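Local structure of 2-(hydroxymethyl)glutarate dehydrogenase (Eubacterium barkeri, 3CKY) at residues N178-C183 / Q241-L245; F226-F232 / E280-I286. The protein catalyses the NADH-dependent reduction of 2-formylglutarate to (S)-2-hydroxymethylglutarate in nicotinate fermentation, a reversible step carried out by a homotetramer. All coordinates share one frame; numbering follows the deposited sequence.

Interaction 1. Residues N178-C183 / Q241-L245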
# COMPACT_ATOMS: atom_id res chain seq x y z
N ASN A 178 -13.69 12.02 7.02
CA ASN A 178 -12.61 12.67 6.25
C ASN A 178 -11.66 11.72 5.55
O ASN A 178 -11.08 12.06 4.53
CB ASN A 178 -11.81 13.57 7.17
CG ASN A 178 -12.62 14.74 7.69
OD1 ASN A 178 -13.76 14.95 7.29
ND2 ASN A 178 -12.04 15.50 8.60
N LEU A 179 -11.49 10.54 6.14
CA LEU A 179 -10.81 9.38 5.53
C LEU A 179 -11.51 9.01 4.22
O LEU A 179 -10.86 8.79 3.21
CB LEU A 179 -10.87 8.23 6.53
CG LEU A 179 -10.57 6.76 6.30
CD1 LEU A 179 -10.74 6.04 7.67
CD2 LEU A 179 -11.44 6.09 5.21
N LEU A 180 -12.83 8.93 4.25
CA LEU A 180 -13.60 8.54 3.08
C LEU A 180 -13.53 9.60 2.00
O LEU A 180 -13.37 9.25 0.83
CB LEU A 180 -15.06 8.24 3.46
CG LEU A 180 -15.26 6.96 4.28
CD1 LEU A 180 -16.67 6.89 4.85
CD2 LEU A 180 -14.93 5.73 3.41
N LEU A 181 -13.65 10.88 2.39
CA LEU A 181 -13.43 11.99 1.47
C LEU A 181 -12.08 11.88 0.75
O LEU A 181 -12.01 11.99 -0.48
CB LEU A 181 -13.50 13.34 2.20
CG LEU A 181 -13.25 14.61 1.37
CD1 LEU A 181 -14.22 14.70 0.16
CD2 LEU A 181 -13.35 15.86 2.25
N GLY A 182 -11.02 11.67 1.52
CA GLY A 182 -9.68 11.53 0.97
C GLY A 182 -9.50 10.35 0.05
O GLY A 182 -8.95 10.49 -1.04
N CYS A 183 -9.98 9.19 0.47
CA CYS A 183 -9.94 7.99 -0.36
C CYS A 183 -10.71 8.17 -1.67
O CYS A 183 -10.24 7.80 -2.75
CB CYS A 183 -10.49 6.78 0.39
SG CYS A 183 -9.44 6.13 1.72
N GLN A 241 -6.24 17.67 4.22
CA GLN A 241 -6.74 16.34 3.87
C GLN A 241 -5.71 15.24 4.18
O GLN A 241 -6.08 14.17 4.65
CB GLN A 241 -7.12 16.29 2.38
CG GLN A 241 -7.61 14.93 1.93
CD GLN A 241 -8.87 14.47 2.69
OE1 GLN A 241 -8.79 13.67 3.63
NE2 GLN A 241 -10.02 14.99 2.29
N HIS A 242 -4.45 15.51 3.88
CA HIS A 242 -3.34 14.63 4.21
C HIS A 242 -3.21 14.43 5.73
O HIS A 242 -3.04 13.30 6.20
CB HIS A 242 -2.01 15.19 3.64
CG HIS A 242 -0.83 14.31 3.91
ND1 HIS A 242 -0.56 13.19 3.15
CD2 HIS A 242 0.11 14.34 4.88
CE1 HIS A 242 0.51 12.59 3.62
NE2 HIS A 242 0.94 13.27 4.67
N LYS A 243 -3.28 15.51 6.48
CA LYS A 243 -3.27 15.46 7.94
C LYS A 243 -4.41 14.56 8.46
O LYS A 243 -4.22 13.73 9.36
CB LYS A 243 -3.41 16.88 8.51
CG LYS A 243 -3.24 17.02 10.00
CD LYS A 243 -3.80 18.38 10.46
CE LYS A 243 -3.37 18.74 11.89
NZ LYS A 243 -4.18 18.06 12.97
N ASP A 244 -5.59 14.73 7.87
CA ASP A 244 -6.76 13.94 8.25
C ASP A 244 -6.55 12.46 8.00
O ASP A 244 -6.91 11.63 8.83
CB ASP A 244 -8.01 14.42 7.50
CG ASP A 244 -8.54 15.75 8.02
OD1 ASP A 244 -8.14 16.16 9.13
OD2 ASP A 244 -9.37 16.38 7.33
N LEU A 245 -5.95 12.13 6.85
CA LEU A 245 -5.64 10.73 6.54
C LEU A 245 -4.60 10.15 7.52
O LEU A 245 -4.66 8.98 7.90
CB LEU A 245 -5.15 10.59 5.11
CG LEU A 245 -6.21 10.82 4.01
CD1 LEU A 245 -5.55 11.15 2.66
CD2 LEU A 245 -7.15 9.63 3.86
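The backbones of N178 and L179 come nearest D244 and L245 where two helices of the all-helical C-terminal domain cross, their local axes 9.0 Å apart at closest approach and their N-to-C directions 121° apart. The domain belongs to the 6-phosphogluconate dehydrogenase superfamily. Helix 169-197 also carries K174, probably the active-site lysine, and N178 lies one turn further on, the Lys-x-x-x-Asn spacing of β-hydroxyacid dehydrogenases; helix 238-255 supplies K243, thought to bind NAD(+).

G182 suits the crossing because it has no side chain: a CB built on it would come within 2.9 Å of L245 CD2. The bare backbone is instead covered by Q241, whose CG lies anti to its backbone N (chi1 178°) before a bend at chi2 turns the amide toward residues 178-183. Q241 CD then sits 3.5 Å from G182 CA, and the amide end reaches past it to the isobutyl group of L181. Replacing Q241 by alanine removes the whole amide arm, which would probably open a gap over G182 and strip the isobutyl group of L181 of its cover. N178 and D244 point at each other across the crossing, the amide and carboxylate planes 28° apart and N178 ND2 3.1 Å from D244 OD2; D244 also touches S99, a probable NAD(+) contact from the Rossmann domain. Further along the crossing, L245 lays its CD2 methyl 3.9 Å from L179 O, the carbonyl that accepts the helical bond from C183 N.

Interaction 2. Residues F226-F232 / E280-I286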
# COMPACT_ATOMS: atom_id res chain seq x y z
N PHE A 226 -13.13 22.76 -9.41
CA PHE A 226 -11.68 22.76 -9.31
C PHE A 226 -10.99 22.04 -10.46
O PHE A 226 -10.11 22.61 -11.10
CB PHE A 226 -11.22 22.12 -7.98
CG PHE A 226 -11.71 22.86 -6.76
CD1 PHE A 226 -10.99 23.93 -6.24
CD2 PHE A 226 -12.89 22.48 -6.14
CE1 PHE A 226 -11.45 24.61 -5.11
CE2 PHE A 226 -13.35 23.16 -5.00
CZ PHE A 226 -12.63 24.23 -4.49
N ILE A 227 -11.37 20.79 -10.70
CA ILE A 227 -10.69 19.94 -11.66
C ILE A 227 -10.93 20.48 -13.06
O ILE A 227 -10.00 20.80 -13.77
CB ILE A 227 -11.13 18.45 -11.55
CG1 ILE A 227 -10.68 17.86 -10.21
CG2 ILE A 227 -10.56 17.61 -12.69
CD1 ILE A 227 -11.33 16.49 -9.88
N MET A 228 -12.19 20.59 -13.46
CA MET A 228 -12.49 21.03 -14.84
C MET A 228 -12.14 22.50 -15.10
O MET A 228 -11.83 22.87 -16.23
CB MET A 228 -13.93 20.75 -15.20
CG MET A 228 -14.22 19.29 -15.23
SD MET A 228 -15.89 18.93 -15.77
CE MET A 228 -15.77 19.43 -17.50
N SER A 229 -12.18 23.32 -14.05
CA SER A 229 -11.78 24.71 -14.15
C SER A 229 -10.27 24.85 -14.19
O SER A 229 -9.76 25.80 -14.77
CB SER A 229 -12.31 25.51 -12.95
OG SER A 229 -11.52 25.34 -11.78
N GLY A 230 -9.57 23.93 -13.55
CA GLY A 230 -8.12 24.04 -13.39
C GLY A 230 -7.69 25.06 -12.34
O GLY A 230 -6.51 25.32 -12.17
N ASP A 231 -8.66 25.63 -11.63
CA ASP A 231 -8.38 26.57 -10.55
C ASP A 231 -8.48 25.85 -9.21
O ASP A 231 -9.57 25.56 -8.73
CB ASP A 231 -9.37 27.74 -10.60
CG ASP A 231 -9.15 28.76 -9.49
OD1 ASP A 231 -8.23 28.57 -8.65
OD2 ASP A 231 -9.91 29.76 -9.46
N PHE A 232 -7.33 25.56 -8.63
CA PHE A 232 -7.25 24.78 -7.40
C PHE A 232 -7.00 25.67 -6.18
O PHE A 232 -6.64 25.18 -5.12
CB PHE A 232 -6.18 23.71 -7.54
CG PHE A 232 -6.51 22.67 -8.57
CD1 PHE A 232 -7.38 21.63 -8.27
CD2 PHE A 232 -5.94 22.72 -9.84
CE1 PHE A 232 -7.68 20.65 -9.21
CE2 PHE A 232 -6.23 21.75 -10.78
CZ PHE A 232 -7.11 20.71 -10.46
N GLU A 280 -2.92 24.09 -2.29
CA GLU A 280 -4.03 24.04 -3.22
C GLU A 280 -5.10 23.10 -2.70
O GLU A 280 -4.82 22.25 -1.84
CB GLU A 280 -3.53 23.54 -4.58
CG GLU A 280 -2.50 24.47 -5.20
CD GLU A 280 -2.08 24.11 -6.61
OE1 GLU A 280 -1.17 24.78 -7.12
OE2 GLU A 280 -2.64 23.17 -7.23
N ASP A 281 -6.33 23.23 -3.21
CA ASP A 281 -7.39 22.31 -2.88
C ASP A 281 -6.88 20.90 -3.13
O ASP A 281 -6.07 20.66 -4.04
CB ASP A 281 -8.65 22.57 -3.70
CG ASP A 281 -9.75 21.58 -3.40
OD1 ASP A 281 -10.41 21.73 -2.36
OD2 ASP A 281 -9.93 20.63 -4.20
N MET A 282 -7.35 19.98 -2.30
CA MET A 282 -6.88 18.61 -2.35
C MET A 282 -7.16 17.89 -3.67
O MET A 282 -6.48 16.94 -3.96
CB MET A 282 -7.43 17.82 -1.15
CG MET A 282 -8.95 17.90 -0.88
SD MET A 282 -9.91 16.54 -1.53
CE MET A 282 -10.30 17.20 -3.12
N SER A 283 -8.10 18.36 -4.48
CA SER A 283 -8.38 17.74 -5.78
C SER A 283 -7.24 17.95 -6.77
O SER A 283 -7.16 17.25 -7.79
CB SER A 283 -9.69 18.28 -6.37
OG SER A 283 -9.68 19.68 -6.58
N ALA A 284 -6.36 18.92 -6.47
CA ALA A 284 -5.12 19.13 -7.23
C ALA A 284 -4.20 17.91 -7.19
O ALA A 284 -3.26 17.84 -7.95
CB ALA A 284 -4.37 20.37 -6.73
N VAL A 285 -4.47 16.95 -6.32
CA VAL A 285 -3.70 15.68 -6.33
C VAL A 285 -3.73 14.97 -7.71
O VAL A 285 -2.80 14.24 -8.06
CB VAL A 285 -4.19 14.73 -5.20
CG1 VAL A 285 -5.53 14.08 -5.57
CG2 VAL A 285 -3.13 13.69 -4.88
N ILE A 286 -4.79 15.22 -8.50
CA ILE A 286 -4.87 14.73 -9.87
C ILE A 286 -3.62 15.12 -10.71
O ILE A 286 -3.19 14.38 -11.60
CB ILE A 286 -6.18 15.20 -10.60
CG1 ILE A 286 -6.44 14.34 -11.84
CG2 ILE A 286 -6.08 16.69 -11.01
CD1 ILE A 286 -7.82 14.50 -12.47
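The ring of F232 is sandwiched between two pieces of chain. Over one face comes A284 CA, 3.8 Å from the ring centroid and 25° off its normal, a CH-pi contact in which the small alanine lets its backbone approach the ring; over the opposite face, toward the rim, lies F226 O. S283 OG meets the ring at its edge and in its plane, 3.4 Å from F232 CE1, so the partially positive ring hydrogens face an oxygen.

F226 is used differently. Its ring stacks on the carboxylate of D281, the planes only 10° apart and D281 CG 3.8 Å above the ring centre. A carboxylate over a pi face is probably eased by K222, which forms a salt bridge with D281 OD1. The other oxygen, OD2, takes two bonds from S283: the backbone N approaches from above the carboxylate plane, while S283 OG, 2.6 Å from D281 OD2, donates to its anti lone pair. CG anti to the D281 backbone N carries the carboxylate across to the F226 ring and within reach of the S283 N-H.

The backbones join where D281 N donates to F232 O over 2.7 Å, nearly straight at 171°. On the side of helix 169-197, where L192 and V193 lie, I227 CG2 and I286 CD1 meet as their side chains cross at about a right angle, beside V297. This is an Asx turn leading into a short 3-10 segment ahead of helix 286-293, packed against the end of helix 217-228 in the helical C-terminal domain.

How the interactions relate
Both contacts are buried within the helical C-terminal domain, their centres about 16 Å apart, and along the chain their segments alternate. Interaction 1 is a helix-helix crossing near the cleft with the Rossmann domain, and it also lies against other subunits of the tetramer; interaction 2 is further from the chain's centre, away from the annotated sites, and joins a helix end to a loop with no neighbouring subunit touching it. The first is close-packed around a glycine with polar groups on its active-site side, whereas the second depends on aromatic faces and a defined hydrogen-bond network. They meet directly where Q241 CB packs on M282 CB, 3.9 Å apart.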